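Local coordinates for protein chitinase (Pyrococcus furiosus, PDB 2CWR) that probably hydrolyses chitin, this fragment being the chitin-binding domain through which the enzyme recognises the polysaccharide, at residues F81-N84 with K90-E93; V41-A44 with T48-S51. All blocks are in the same frame, centred on the assembly; numbering follows the deposited sequence.

Both contacts span the gap between the two antiparallel sheets of the domain, at the same end, with centres about 4 Å apart. Interaction 2 comes first along the chain, joining strands 38-43 and 48-53; interaction 1 follows, joining strands 76-84 and 91-98. In one sheet 48-53 neighbours 76-84, in the other 38-43 neighbours 91-98, so at each contact the chain crosses from one sheet to the other, and the two crossings lie side by side. The contacts touch directly: Lys-42 NZ meets Glu-92 OE1 in a salt bridge of 2.7 Å, and Asn-84 N probably bonds to Thr-48 O at 2.8 Å. Together they join the two sheets at one end of the sandwich by mainly apolar packing.

Interaction 1 of 2, residues F81-N84 with K90-E93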
loop_
_atom_site.group_PDB
_atom_site.type_symbol
_atom_site.label_atom_id
_atom_site.label_comp_id
_atom_site.label_asym_id
_atom_site.label_seq_id
_atom_site.Cartn_x
_atom_site.Cartn_y
_atom_site.Cartn_z
ATOM N N PHE A 81 5.156 2.308 -3.768
ATOM C CA PHE A 81 4.875 1.791 -5.094
ATOM C C PHE A 81 4.477 2.920 -6.022
ATOM O O PHE A 81 4.117 4.013 -5.579
ATOM C CB PHE A 81 3.765 0.731 -5.027
ATOM C CG PHE A 81 2.489 1.212 -4.387
ATOM C CD1 PHE A 81 1.431 1.668 -5.167
ATOM C CD2 PHE A 81 2.343 1.205 -2.999
ATOM C CE1 PHE A 81 0.246 2.109 -4.578
ATOM C CE2 PHE A 81 1.160 1.643 -2.403
ATOM C CZ PHE A 81 0.111 2.097 -3.196
ATOM N N ILE A 82 4.571 2.649 -7.317
ATOM C CA ILE A 82 4.222 3.624 -8.336
ATOM C C ILE A 82 3.057 3.055 -9.126
ATOM O O ILE A 82 3.043 1.871 -9.466
ATOM C CB ILE A 82 5.426 3.890 -9.269
ATOM C CG1 ILE A 82 6.509 4.651 -8.493
ATOM C CG2 ILE A 82 4.977 4.658 -10.508
ATOM C CD1 ILE A 82 7.772 4.923 -9.288
ATOM N N VAL A 83 2.066 3.895 -9.393
ATOM C CA VAL A 83 0.895 3.462 -10.135
ATOM C C VAL A 83 0.767 4.277 -11.408
ATOM O O VAL A 83 0.859 5.506 -11.382
ATOM C CB VAL A 83 -0.397 3.638 -9.301
ATOM C CG1 VAL A 83 -1.603 3.161 -10.099
ATOM C CG2 VAL A 83 -0.292 2.856 -8.002
ATOM N N ASN A 84 0.569 3.584 -12.521
ATOM C CA ASN A 84 0.409 4.240 -13.809
ATOM C C ASN A 84 -1.046 4.100 -14.213
ATOM O O ASN A 84 -1.681 3.088 -13.927
ATOM C CB ASN A 84 1.305 3.579 -14.859
ATOM C CG ASN A 84 2.779 3.659 -14.503
ATOM O OD1 ASN A 84 3.451 2.633 -14.357
ATOM N ND2 ASN A 84 3.292 4.876 -14.363
ATOM N N LYS A 90 -4.998 7.846 -9.104
ATOM C CA LYS A 90 -4.625 6.511 -9.564
ATOM C C LYS A 90 -5.103 5.420 -8.616
ATOM O O LYS A 90 -5.233 4.258 -9.003
ATOM C CB LYS A 90 -3.100 6.417 -9.697
ATOM C CG LYS A 90 -2.476 7.500 -10.562
ATOM C CD LYS A 90 -2.893 7.354 -12.015
ATOM C CE LYS A 90 -2.280 8.445 -12.881
ATOM N NZ LYS A 90 -2.744 9.802 -12.481
ATOM N N VAL A 91 -5.353 5.802 -7.367
ATOM C CA VAL A 91 -5.798 4.865 -6.344
ATOM C C VAL A 91 -7.071 5.365 -5.675
ATOM O O VAL A 91 -7.222 6.561 -5.429
ATOM C CB VAL A 91 -4.690 4.673 -5.281
ATOM C CG1 VAL A 91 -5.199 3.836 -4.128
ATOM C CG2 VAL A 91 -3.477 4.015 -5.922
ATOM N N GLU A 92 -7.987 4.447 -5.382
ATOM C CA GLU A 92 -9.252 4.810 -4.751
ATOM C C GLU A 92 -9.242 4.540 -3.256
ATOM O O GLU A 92 -9.920 5.226 -2.487
ATOM C CB GLU A 92 -10.404 4.034 -5.393
ATOM C CG GLU A 92 -10.421 4.108 -6.908
ATOM C CD GLU A 92 -11.662 3.485 -7.504
ATOM O OE1 GLU A 92 -12.312 2.673 -6.807
ATOM O OE2 GLU A 92 -11.980 3.797 -8.671
ATOM N N GLU A 93 -8.473 3.540 -2.844
ATOM C CA GLU A 93 -8.411 3.193 -1.435
ATOM C C GLU A 93 -7.121 2.474 -1.061
ATOM O O GLU A 93 -6.602 1.666 -1.828
ATOM C CB GLU A 93 -9.606 2.309 -1.069
ATOM C CG GLU A 93 -9.672 1.924 0.398
ATOM C CD GLU A 93 -10.847 1.014 0.712
ATOM O OE1 GLU A 93 -12.001 1.422 0.457
ATOM O OE2 GLU A 93 -10.615 -0.107 1.216
#
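Phe-81 reaches Val-91 with the far part of its ring: CE1 lies 4.4 Å from Val-91 CG2, which sits at the ring edge and close to the ring plane. Two residues on, Val-83 points toward 90-93 and splits its methyls between two partners. CG2, lying in the Phe-81 ring plane at its edge, touches Val-91 CG2 at 4.0 Å, the two valines crossing at about a right angle. The other branch, CG1, is anti to the Val-83 backbone N (chi1 -179°) and meets Lys-90 CB at 3.6 Å, the shortest approach between the segments. Lys-90 slides past Val-83 in the opposite direction, its CG 4.0 Å from Val-83 O, and its CD comes within 4.3 Å of Asn-84 C. A bend at chi2 (-67°) helps lead the Lys-90 chain away to a polar nest, where NZ forms a salt bridge with Asp-18 and hydrogen bonds to the carbonyl oxygens of Gly-88 and Gly-20, which probably compensates the charge of this buried lysine. Strand 76-84 lies between 22-31 and 48-53 in one sheet of the sandwich; Val-91 opens the facing strand, where Glu-92 and Glu-93 form a classic beta bulge opposite Lys-42 of 38-43.

Interaction 2 of 2, residues V41-A44 with T48-S51; sequences VKLA and TVGS
Leu-43 makes this contact from one side, its two methyls meeting two successive residues of 48-51. CD1 lies 4.3 Å from Thr-48 CA, so it packs on the backbone of Thr-48, whose CB points away from the segment of Leu-43. CD2 meets the CG2 branch of Val-49, also at 4.3 Å, a loose apolar touch. The leucine points toward the other segment, with CG anti to its carbonyl carbon (chi1 -59°), and chi2 of 167° keeps CD1 extended toward Thr-48. Leu-43 and Thr-48 have the nearest CA atoms across the contact, yet these stand 7.1 Å apart; this is side-chain packing across the gap between sheets.

The next shell holds the two partners in place. Leu-43 also leans on Val-83, Val-64 and Glu-59, while Val-49 rests on Val-64 and Lys-57, so Val-64 supports both members of the apolar pair. Backbone hydrogen bonds tie Leu-43 to Gly-62 and Ala-44 to Lys-90, fixing the end of the strand from both of its flanks.

The three residues between the segments carry the chain from one sheet to the other, making a beta arch. Strand 38-43 runs between 63-68 and 91-98 in its own sheet, whereas 48-53 is an edge strand of the opposing sheet, beside 76-84.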
loop_
_atom_site.group_PDB
_atom_site.type_symbol
_atom_site.label_atom_id
_atom_site.label_comp_id
_atom_site.label_asym_id
_atom_site.label_seq_id
_atom_site.Cartn_x
_atom_site.Cartn_y
_atom_site.Cartn_z
ATOM N N VAL A 41 -4.899 -2.301 -1.698
ATOM C CA VAL A 41 -5.021 -1.112 -2.521
ATOM C C VAL A 41 -6.018 -1.318 -3.651
ATOM O O VAL A 41 -5.873 -2.239 -4.449
ATOM C CB VAL A 41 -3.656 -0.730 -3.135
ATOM C CG1 VAL A 41 -3.819 0.436 -4.097
ATOM C CG2 VAL A 41 -2.666 -0.368 -2.028
ATOM N N LYS A 42 -7.038 -0.465 -3.706
ATOM C CA LYS A 42 -8.026 -0.555 -4.773
ATOM C C LYS A 42 -7.598 0.464 -5.814
ATOM O O LYS A 42 -7.573 1.666 -5.546
ATOM C CB LYS A 42 -9.431 -0.231 -4.260
ATOM C CG LYS A 42 -10.527 -0.467 -5.300
ATOM C CD LYS A 42 -11.904 -0.123 -4.764
ATOM C CE LYS A 42 -13.002 -0.561 -5.730
ATOM N NZ LYS A 42 -12.830 0.023 -7.093
ATOM N N LEU A 43 -7.245 -0.028 -6.996
ATOM C CA LEU A 43 -6.783 0.821 -8.084
ATOM C C LEU A 43 -7.927 1.491 -8.833
ATOM O O LEU A 43 -9.037 0.963 -8.897
ATOM C CB LEU A 43 -5.959 -0.011 -9.068
ATOM C CG LEU A 43 -4.724 -0.705 -8.488
ATOM C CD1 LEU A 43 -4.193 -1.730 -9.478
ATOM C CD2 LEU A 43 -3.673 0.340 -8.157
ATOM N N ALA A 44 -7.650 2.662 -9.392
ATOM C CA ALA A 44 -8.652 3.378 -10.168
ATOM C C ALA A 44 -8.777 2.642 -11.498
ATOM O O ALA A 44 -7.906 1.848 -11.860
ATOM C CB ALA A 44 -8.213 4.812 -10.407
ATOM N N THR A 48 -2.517 0.501 -13.095
ATOM C CA THR A 48 -1.719 -0.682 -12.775
ATOM C C THR A 48 -0.450 -0.266 -12.035
ATOM O O THR A 48 0.021 0.864 -12.181
ATOM C CB THR A 48 -1.298 -1.436 -14.049
ATOM O OG1 THR A 48 -0.494 -0.578 -14.864
ATOM C CG2 THR A 48 -2.520 -1.888 -14.833
ATOM N N VAL A 49 0.109 -1.185 -11.249
ATOM C CA VAL A 49 1.327 -0.902 -10.493
ATOM C C VAL A 49 2.571 -1.113 -11.357
ATOM O O VAL A 49 2.795 -2.203 -11.886
ATOM C CB VAL A 49 1.417 -1.798 -9.239
ATOM C CG1 VAL A 49 2.720 -1.520 -8.483
ATOM C CG2 VAL A 49 0.219 -1.542 -8.338
ATOM N N GLY A 50 3.371 -0.058 -11.496
ATOM C CA GLY A 50 4.579 -0.120 -12.300
ATOM C C GLY A 50 5.788 -0.703 -11.590
ATOM O O GLY A 50 6.597 -1.393 -12.204
ATOM N N SER A 51 5.927 -0.405 -10.302
ATOM C CA SER A 51 7.037 -0.921 -9.513
ATOM C C SER A 51 6.702 -0.738 -8.042
ATOM O O SER A 51 5.751 -0.031 -7.696
ATOM C CB SER A 51 8.339 -0.179 -9.844
ATOM O OG SER A 51 8.258 1.195 -9.509
#